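PDB 6Z5Y: lytic Polysaccharide Monooxygenase from Phytophthora infestans, which probably uses a copper ion to cleave pectin oxidatively, an activity that helps this oomycete pathogen infect plants. Local coordinates for residues V56-E69 against G142-R154. Residues are numbered along the deposited sequence; the frame is centred on the assembly and turned at random.
Sequences VRSLMDGNPVFGEE and GCMLRFYWLALQR
In the immunoglobulin-like beta-sandwich core expected of an LPMO catalytic domain, helix 56-60 lies across one face of the five-stranded antiparallel sheet, its axis at 81° to strand 143-154, and Tyr148 is central. One face of the Tyr148 ring is turned to the helix: Arg57 CA sits 3.8 Å from its centroid, almost on the ring normal, in a CH-pi contact. Met60 SD meets the same ring at its edge, 3.9 Å from Tyr148 CD2, a Met-aromatic contact. Tyr148 OH donates to the syn side of Asp61 OD1 (2.7 Å), just past the helix end. With CG anti to the backbone N (chi1 -180°), the extended Arg57 chain runs over the ring, and Arg57 NE donates a nearly straight hydrogen bond to Asp61 OD2 (3.0 Å), part of a salt bridge; Arg57 NH1 bonds to the Asp105 carbonyl. Farther along, Leu150 packs against Leu59, Met60 and Phe66, and Val56 CG1 rests on Tyr148 CB. Trp149, its side chain about 5 Å from the copper ion, points to the opposite face of the strand from the helix. Two waters link Glu69 OE2 to Arg146, one accepting from Arg146 NE (2.9 Å), the other from Arg146 NH2 (2.8 Å).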
ATOM      1  N   VAL A  56       6.000  -3.295  -5.202  1.00  8.26           N
ATOM      2  CA  VAL A  56       6.248  -2.184  -4.263  1.00  7.97           C
ATOM      3  C   VAL A  56       6.968  -2.691  -3.011  1.00  7.70           C
ATOM      4  O   VAL A  56       7.827  -1.973  -2.490  1.00  7.97           O
ATOM      5  CB  VAL A  56       4.955  -1.419  -3.955  1.00  8.22           C
ATOM      6  CG1 VAL A  56       5.242  -0.234  -3.055  1.00  8.44           C
ATOM      7  CG2 VAL A  56       4.284  -0.931  -5.230  1.00  9.14           C
ATOM      8  N   ARG A  57       6.626  -3.880  -2.542  1.00  7.30           N
ATOM      9  CA  ARG A  57       7.299  -4.403  -1.355  1.00  7.33           C
ATOM     10  C   ARG A  57       8.797  -4.505  -1.608  1.00  7.48           C
ATOM     11  O   ARG A  57       9.599  -4.151  -0.714  1.00  8.47           O
ATOM     12  CB  ARG A  57       6.728  -5.771  -0.973  1.00  7.38           C
ATOM     13  CG  ARG A  57       7.407  -6.338   0.256  1.00  7.64           C
ATOM     14  CD  ARG A  57       6.694  -7.583   0.752  1.00  7.44           C
ATOM     15  NE  ARG A  57       7.269  -7.970   2.039  1.00  7.93           N
ATOM     16  CZ  ARG A  57       6.788  -8.961   2.790  1.00  7.60           C
ATOM     17  NH1 ARG A  57       5.807  -9.706   2.329  1.00  7.97           N
ATOM     18  NH2 ARG A  57       7.247  -9.169   4.010  1.00  8.31           N
ATOM     19  N   SER A  58       9.195  -4.982  -2.771  1.00  8.15           N
ATOM     20  CA  SER A  58      10.617  -5.162  -3.147  0.50  8.80           C
ATOM     21  C   SER A  58      11.302  -3.795  -3.241  1.00  9.11           C
ATOM     22  O   SER A  58      12.487  -3.678  -3.003  1.00 10.14           O
ATOM     23  CB  SER A  58      10.746  -5.912  -4.453  0.50  8.40           C
ATOM     24  OG  SER A  58      10.258  -7.247  -4.310  0.50  8.33           O
ATOM     25  N   LEU A  59      10.568  -2.802  -3.721  1.00  8.83           N
ATOM     26  CA  LEU A  59      11.096  -1.430  -3.833  1.00  9.27           C
ATOM     27  C   LEU A  59      11.377  -0.837  -2.455  1.00  9.53           C
ATOM     28  O   LEU A  59      12.405  -0.171  -2.256  1.00 10.77           O
ATOM     29  CB  LEU A  59      10.108  -0.564  -4.609  1.00  9.92           C
ATOM     30  CG  LEU A  59      10.433   0.921  -4.750  1.00 11.30           C
ATOM     31  CD1 LEU A  59      11.683   1.107  -5.583  1.00 16.14           C
ATOM     32  CD2 LEU A  59       9.237   1.626  -5.356  1.00 12.84           C
ATOM     33  N   MET A  60      10.453  -1.048  -1.539  1.00  8.21           N
ATOM     34  CA  MET A  60      10.516  -0.355  -0.232  1.00  8.12           C
ATOM     35  C   MET A  60      11.321  -1.130   0.822  1.00  7.75           C
ATOM     36  O   MET A  60      12.048  -0.485   1.598  1.00  9.07           O
ATOM     37  CB  MET A  60       9.111  -0.076   0.299  1.00  7.32           C
ATOM     38  CG  MET A  60       8.330   0.877  -0.574  1.00  8.17           C
ATOM     39  SD  MET A  60       6.872   1.444   0.281  1.00  8.65           S
ATOM     40  CE  MET A  60       6.152   2.498  -0.973  1.00  9.06           C
ATOM     41  N   ASP A  61      11.137  -2.439   0.931  1.00  8.60           N
ATOM     42  CA  ASP A  61      11.706  -3.179   2.059  1.00  9.21           C
ATOM     43  C   ASP A  61      13.230  -3.045   2.049  1.00  9.65           C
ATOM     44  O   ASP A  61      13.892  -3.298   1.050  1.00 10.74           O
ATOM     45  CB  ASP A  61      11.345  -4.647   1.984  1.00  8.94           C
ATOM     46  CG  ASP A  61       9.989  -5.041   2.523  1.00  8.81           C
ATOM     47  OD1 ASP A  61       9.230  -4.151   2.989  1.00 10.26           O
ATOM     48  OD2 ASP A  61       9.728  -6.273   2.531  1.00  9.87           O
ATOM     49  N   GLY A  62      13.784  -2.675   3.186  1.00 10.36           N
ATOM     50  CA  GLY A  62      15.234  -2.554   3.329  1.00 11.69           C
ATOM     51  C   GLY A  62      15.832  -1.342   2.647  1.00 11.36           C
ATOM     52  O   GLY A  62      17.072  -1.219   2.620  1.00 14.16           O
ATOM     53  N   ASN A  63      15.021  -0.481   2.085  1.00 10.48           N
ATOM     54  CA  ASN A  63      15.537   0.684   1.350  1.00  9.68           C
ATOM     55  C   ASN A  63      15.356   1.894   2.224  1.00  9.04           C
ATOM     56  O   ASN A  63      14.231   2.312   2.484  1.00  9.87           O
ATOM     57  CB  ASN A  63      14.773   0.861   0.062  1.00 11.46           C
ATOM     58  CG  ASN A  63      15.252   1.999  -0.766  1.00 11.53           C
ATOM     59  OD1 ASN A  63      16.003   2.862  -0.268  1.00 11.04           O
ATOM     60  ND2 ASN A  63      14.729   2.001  -1.984  1.00 15.00           N
ATOM     61  N   PRO A  64      16.437   2.469   2.771  1.00  9.85           N
ATOM     62  CA  PRO A  64      16.225   3.473   3.827  1.00 12.30           C
ATOM     63  C   PRO A  64      15.462   4.714   3.401  1.00  8.78           C
ATOM     64  O   PRO A  64      14.847   5.300   4.272  1.00  9.17           O
ATOM     65  CB  PRO A  64      17.597   3.790   4.347  1.00 15.10           C
ATOM     66  CG  PRO A  64      18.496   3.347   3.237  1.00 15.20           C
ATOM     67  CD  PRO A  64      17.848   2.191   2.491  1.00 11.47           C
ATOM     68  N   VAL A  65      15.471   5.083   2.133  1.00  8.30           N
ATOM     69  CA  VAL A  65      14.751   6.318   1.777  1.00  8.33           C
ATOM     70  C   VAL A  65      13.251   6.131   1.910  1.00  8.15           C
ATOM     71  O   VAL A  65      12.541   7.139   1.902  1.00  8.53           O
ATOM     72  CB  VAL A  65      15.105   6.916   0.414  1.00 10.24           C
ATOM     73  CG1 VAL A  65      16.555   7.302   0.353  1.00 12.09           C
ATOM     74  CG2 VAL A  65      14.640   6.057  -0.734  1.00 10.38           C
ATOM     75  N   PHE A  66      12.767   4.897   2.035  1.00  7.94           N
ATOM     76  CA  PHE A  66      11.328   4.665   2.236  1.00  8.78           C
ATOM     77  C   PHE A  66      10.951   4.680   3.707  1.00  8.41           C
ATOM     78  O   PHE A  66       9.753   4.570   3.994  1.00  9.04           O
ATOM     79  CB  PHE A  66      10.871   3.410   1.504  1.00  8.54           C
ATOM     80  CG  PHE A  66      10.820   3.635   0.036  1.00  8.77           C
ATOM     81  CD1 PHE A  66       9.742   4.319  -0.474  1.00 11.74           C
ATOM     82  CD2 PHE A  66      11.825   3.260  -0.823  1.00  9.81           C
ATOM     83  CE1 PHE A  66       9.617   4.557  -1.824  1.00 14.42           C
ATOM     84  CE2 PHE A  66      11.725   3.520  -2.177  1.00 12.49           C
ATOM     85  CZ  PHE A  66      10.610   4.173  -2.673  1.00 12.99           C
ATOM     86  N   GLY A  67      11.891   4.847   4.617  1.00  8.81           N
ATOM     87  CA  GLY A  67      11.558   5.069   6.018  1.00  9.15           C
ATOM     88  C   GLY A  67      11.177   3.801   6.745  1.00  8.49           C
ATOM     89  O   GLY A  67      11.330   2.676   6.266  1.00  9.30           O
ATOM     90  N   GLU A  68      10.651   4.000   7.946  1.00  9.36           N
ATOM     91  CA  GLU A  68      10.420   2.959   8.958  0.60 11.02           C
ATOM     92  C   GLU A  68       9.576   1.820   8.363  1.00  9.67           C
ATOM     93  O   GLU A  68       8.488   2.072   7.784  1.00  9.34           O
ATOM     94  CB  GLU A  68       9.634   3.575  10.121  0.60 14.25           C
ATOM     95  CG  GLU A  68      10.438   4.216  11.233  0.60 17.57           C
ATOM     96  CD  GLU A  68       9.502   4.439  12.411  0.60 20.21           C
ATOM     97  OE1 GLU A  68       8.971   3.433  12.945  0.60 23.62           O
ATOM     98  OE2 GLU A  68       9.254   5.610  12.742  0.60 28.27           O
ATOM     99  N   GLU A  69       9.967   0.603   8.671  1.00 10.97           N
ATOM    100  CA  GLU A  69       9.144  -0.586   8.441  1.00 11.43           C
ATOM    101  C   GLU A  69       7.787  -0.389   9.139  1.00  9.86           C
ATOM    102  O   GLU A  69       7.750   0.101  10.239  1.00 10.43           O
ATOM    103  CB  GLU A  69       9.901  -1.798   9.030  1.00 13.33           C
ATOM    104  CG  GLU A  69       9.284  -3.109   8.669  1.00 13.86           C
ATOM    105  CD  GLU A  69       9.999  -4.352   9.126  0.80 13.25           C
ATOM    106  OE1 GLU A  69      11.078  -4.232   9.736  0.80 15.15           O
ATOM    107  OE2 GLU A  69       9.427  -5.442   8.924  0.80 15.52           O
ATOM    108  N   GLY A 142      -1.898 -17.626  12.032  1.00 13.36           N
ATOM    109  CA  GLY A 142      -2.137 -16.210  11.780  1.00 12.31           C
ATOM    110  C   GLY A 142      -1.225 -15.758  10.681  1.00 10.91           C
ATOM    111  O   GLY A 142      -0.599 -16.562   9.990  1.00 13.20           O
ATOM    112  N   CYS A 143      -1.117 -14.469  10.540  1.00 10.87           N
ATOM    113  CA  CYS A 143      -0.257 -13.918   9.471  1.00 10.93           C
ATOM    114  C   CYS A 143      -0.069 -12.447   9.761  1.00  9.57           C
ATOM    115  O   CYS A 143      -0.889 -11.840  10.431  1.00 12.46           O
ATOM    116  CB  CYS A 143      -0.818 -14.093   8.063  1.00 12.86           C
ATOM    117  SG  CYS A 143      -2.447 -13.356   7.912  1.00 13.20           S
ATOM    118  N   MET A 144       0.961 -11.881   9.201  1.00  7.50           N
ATOM    119  CA  MET A 144       1.077 -10.426   9.129  1.00  7.64           C
ATOM    120  C   MET A 144       0.580  -9.955   7.765  1.00  7.24           C
ATOM    121  O   MET A 144       1.173 -10.291   6.725  1.00  7.67           O
ATOM    122  CB  MET A 144       2.533 -10.000   9.301  1.00  7.60           C
ATOM    123  CG  MET A 144       2.710  -8.490   9.396  1.00  8.38           C
ATOM    124  SD  MET A 144       1.876  -7.743  10.798  1.00  8.57           S
ATOM    125  CE  MET A 144       2.637  -8.652  12.120  1.00  9.73           C
ATOM    126  N   LEU A 145      -0.464  -9.138   7.788  1.00  6.70           N
ATOM    127  CA  LEU A 145      -0.874  -8.432   6.558  1.00  6.51           C
ATOM    128  C   LEU A 145       0.040  -7.230   6.384  1.00  6.64           C
ATOM    129  O   LEU A 145       0.298  -6.496   7.325  1.00  7.25           O
ATOM    130  CB  LEU A 145      -2.327  -8.003   6.661  1.00  6.97           C
ATOM    131  CG  LEU A 145      -2.858  -7.260   5.424  1.00  7.23           C
ATOM    132  CD1 LEU A 145      -4.369  -7.448   5.285  1.00  8.74           C
ATOM    133  CD2 LEU A 145      -2.557  -5.764   5.471  1.00  8.11           C
ATOM    134  N   ARG A 146       0.569  -7.073   5.178  1.00  6.16           N
ATOM    135  CA  ARG A 146       1.346  -5.877   4.856  1.00  6.29           C
ATOM    136  C   ARG A 146       0.757  -5.217   3.635  1.00  6.72           C
ATOM    137  O   ARG A 146       0.526  -5.866   2.605  1.00  8.33           O
ATOM    138  CB  ARG A 146       2.821  -6.194   4.664  1.00  7.00           C
ATOM    139  CG  ARG A 146       3.502  -6.588   5.969  1.00  7.27           C
ATOM    140  CD  ARG A 146       4.981  -6.861   5.782  1.00  8.51           C
ATOM    141  NE  ARG A 146       5.671  -7.177   7.035  1.00  9.33           N
ATOM    142  CZ  ARG A 146       5.736  -8.385   7.599  1.00  8.40           C
ATOM    143  NH1 ARG A 146       5.179  -9.442   7.022  1.00  8.11           N
ATOM    144  NH2 ARG A 146       6.384  -8.546   8.742  1.00  9.94           N
ATOM    145  N   PHE A 147       0.524  -3.923   3.759  1.00  6.24           N
ATOM    146  CA  PHE A 147       0.041  -3.060   2.661  1.00  6.42           C
ATOM    147  C   PHE A 147       1.159  -2.133   2.266  1.00  6.27           C
ATOM    148  O   PHE A 147       1.815  -1.538   3.151  1.00  6.62           O
ATOM    149  CB  PHE A 147      -1.163  -2.266   3.153  1.00  7.07           C
ATOM    150  CG  PHE A 147      -1.699  -1.241   2.193  1.00  7.05           C
ATOM    151  CD1 PHE A 147      -2.285  -1.652   1.013  1.00  7.92           C
ATOM    152  CD2 PHE A 147      -1.554   0.114   2.427  1.00  8.07           C
ATOM    153  CE1 PHE A 147      -2.817  -0.696   0.144  1.00  8.37           C
ATOM    154  CE2 PHE A 147      -2.063   1.059   1.558  1.00  8.79           C
ATOM    155  CZ  PHE A 147      -2.694   0.651   0.415  1.00  8.75           C
ATOM    156  N   TYR A 148       1.340  -1.973   0.975  1.00  6.53           N
ATOM    157  CA  TYR A 148       2.303  -1.024   0.399  1.00  6.61           C
ATOM    158  C   TYR A 148       1.589  -0.239  -0.681  1.00  6.69           C
ATOM    159  O   TYR A 148       0.946  -0.852  -1.551  1.00  7.62           O
ATOM    160  CB  TYR A 148       3.477  -1.758  -0.214  1.00  7.40           C
ATOM    161  CG  TYR A 148       4.290  -2.607   0.725  1.00  7.45           C
ATOM    162  CD1 TYR A 148       3.926  -3.893   1.053  1.00  8.03           C
ATOM    163  CD2 TYR A 148       5.466  -2.104   1.281  1.00  8.65           C
ATOM    164  CE1 TYR A 148       4.713  -4.650   1.936  1.00  8.73           C
ATOM    165  CE2 TYR A 148       6.254  -2.836   2.148  1.00  8.72           C
ATOM    166  CZ  TYR A 148       5.873  -4.113   2.480  1.00  9.58           C
ATOM    167  OH  TYR A 148       6.637  -4.899   3.320  1.00 10.13           O
ATOM    168  N   TRP A 149       1.809   1.052  -0.684  1.00  6.93           N
ATOM    169  CA  TRP A 149       1.218   1.927  -1.710  1.00  6.88           C
ATOM    170  C   TRP A 149       2.260   2.997  -2.036  1.00  6.89           C
ATOM    171  O   TRP A 149       2.734   3.704  -1.134  1.00  7.89           O
ATOM    172  CB  TRP A 149      -0.076   2.555  -1.200  1.00  7.46           C
ATOM    173  CG  TRP A 149      -0.778   3.523  -2.099  1.00  7.34           C
ATOM    174  CD1 TRP A 149      -0.789   3.556  -3.458  1.00  8.23           C
ATOM    175  CD2 TRP A 149      -1.654   4.566  -1.650  1.00  7.70           C
ATOM    176  NE1 TRP A 149      -1.583   4.583  -3.889  1.00  8.96           N
ATOM    177  CE2 TRP A 149      -2.161   5.196  -2.801  1.00  8.31           C
ATOM    178  CE3 TRP A 149      -2.078   4.998  -0.390  1.00  8.03           C
ATOM    179  CZ2 TRP A 149      -3.061   6.268  -2.716  1.00  8.54           C
ATOM    180  CZ3 TRP A 149      -2.946   6.056  -0.311  1.00  8.70           C
ATOM    181  CH2 TRP A 149      -3.435   6.685  -1.449  1.00  8.89           C
ATOM    182  N   LEU A 150       2.631   3.066  -3.303  1.00  7.82           N
ATOM    183  CA  LEU A 150       3.490   4.151  -3.803  1.00  7.86           C
ATOM    184  C   LEU A 150       2.604   5.132  -4.534  1.00  8.23           C
ATOM    185  O   LEU A 150       2.187   4.891  -5.680  1.00  9.61           O
ATOM    186  CB  LEU A 150       4.539   3.567  -4.724  1.00  9.16           C
ATOM    187  CG  LEU A 150       5.591   4.574  -5.170  1.00 10.14           C
ATOM    188  CD1 LEU A 150       6.510   4.906  -4.029  1.00 10.87           C
ATOM    189  CD2 LEU A 150       6.334   4.126  -6.389  1.00 13.43           C
ATOM    190  N   ALA A 151       2.249   6.206  -3.821  1.00  7.92           N
ATOM    191  CA  ALA A 151       1.390   7.239  -4.396  1.00  8.52           C
ATOM    192  C   ALA A 151       2.263   8.203  -5.174  1.00  8.93           C
ATOM    193  O   ALA A 151       3.373   8.571  -4.765  1.00 10.11           O
ATOM    194  CB  ALA A 151       0.642   7.946  -3.307  1.00  9.50           C
ATOM    195  N   LEU A 152       1.775   8.569  -6.337  1.00  9.19           N
ATOM    196  CA  LEU A 152       2.425   9.510  -7.270  1.00  9.96           C
ATOM    197  C   LEU A 152       1.585  10.785  -7.241  1.00  9.95           C
ATOM    198  O   LEU A 152       0.369  10.721  -7.499  1.00 10.84           O
ATOM    199  CB  LEU A 152       2.452   8.889  -8.666  1.00 10.41           C
ATOM    200  CG  LEU A 152       3.009   7.473  -8.753  1.00 11.19           C
ATOM    201  CD1 LEU A 152       2.784   6.934 -10.157  1.00 12.71           C
ATOM    202  CD2 LEU A 152       4.492   7.442  -8.392  1.00 12.01           C
ATOM    203  N   GLN A 153       2.180  11.921  -6.910  1.00 10.71           N
ATOM    204  CA  GLN A 153       1.361  13.162  -6.802  0.70 12.51           C
ATOM    205  C   GLN A 153       2.231  14.324  -7.252  1.00 11.98           C
ATOM    206  O   GLN A 153       3.468  14.250  -7.223  1.00 14.21           O
ATOM    207  CB  GLN A 153       0.756  13.397  -5.402  0.70 13.48           C
ATOM    208  CG  GLN A 153      -0.126  14.652  -5.272  0.70 13.46           C
ATOM    209  CD  GLN A 153      -0.740  14.846  -3.898  0.70 14.35           C
ATOM    210  OE1 GLN A 153      -0.189  14.414  -2.876  0.70 17.30           O
ATOM    211  NE2 GLN A 153      -1.874  15.532  -3.861  0.70 15.15           N
ATOM    212  N   ARG A 154       1.564  15.346  -7.761  1.00 12.44           N
ATOM    213  CA  ARG A 154       2.202  16.622  -8.137  1.00 12.98           C
ATOM    214  C   ARG A 154       1.898  17.667  -7.066  1.00 14.29           C
ATOM    215  O   ARG A 154       0.726  17.908  -6.751  1.00 16.64           O
ATOM    216  CB  ARG A 154       1.701  17.074  -9.499  1.00 15.06           C
ATOM    217  CG  ARG A 154       1.834  16.020 -10.575  1.00 14.85           C
ATOM    218  CD  ARG A 154       1.218  16.467 -11.872  1.00 14.75           C
ATOM    219  NE  ARG A 154       1.123  15.407 -12.865  1.00 15.62           N
ATOM    220  CZ  ARG A 154       2.060  15.091 -13.753  1.00 14.99           C
ATOM    221  NH1 ARG A 154       3.213  15.733 -13.733  1.00 16.18           N
ATOM    222  NH2 ARG A 154       1.888  14.130 -14.641  1.00 16.28           N
TER
HETATM  223  O   HOH W   1       7.556  -5.040   6.965  1.00 14.84           O
HETATM  224  O   HOH W   2       6.783  -6.096  10.063  1.00 17.99           O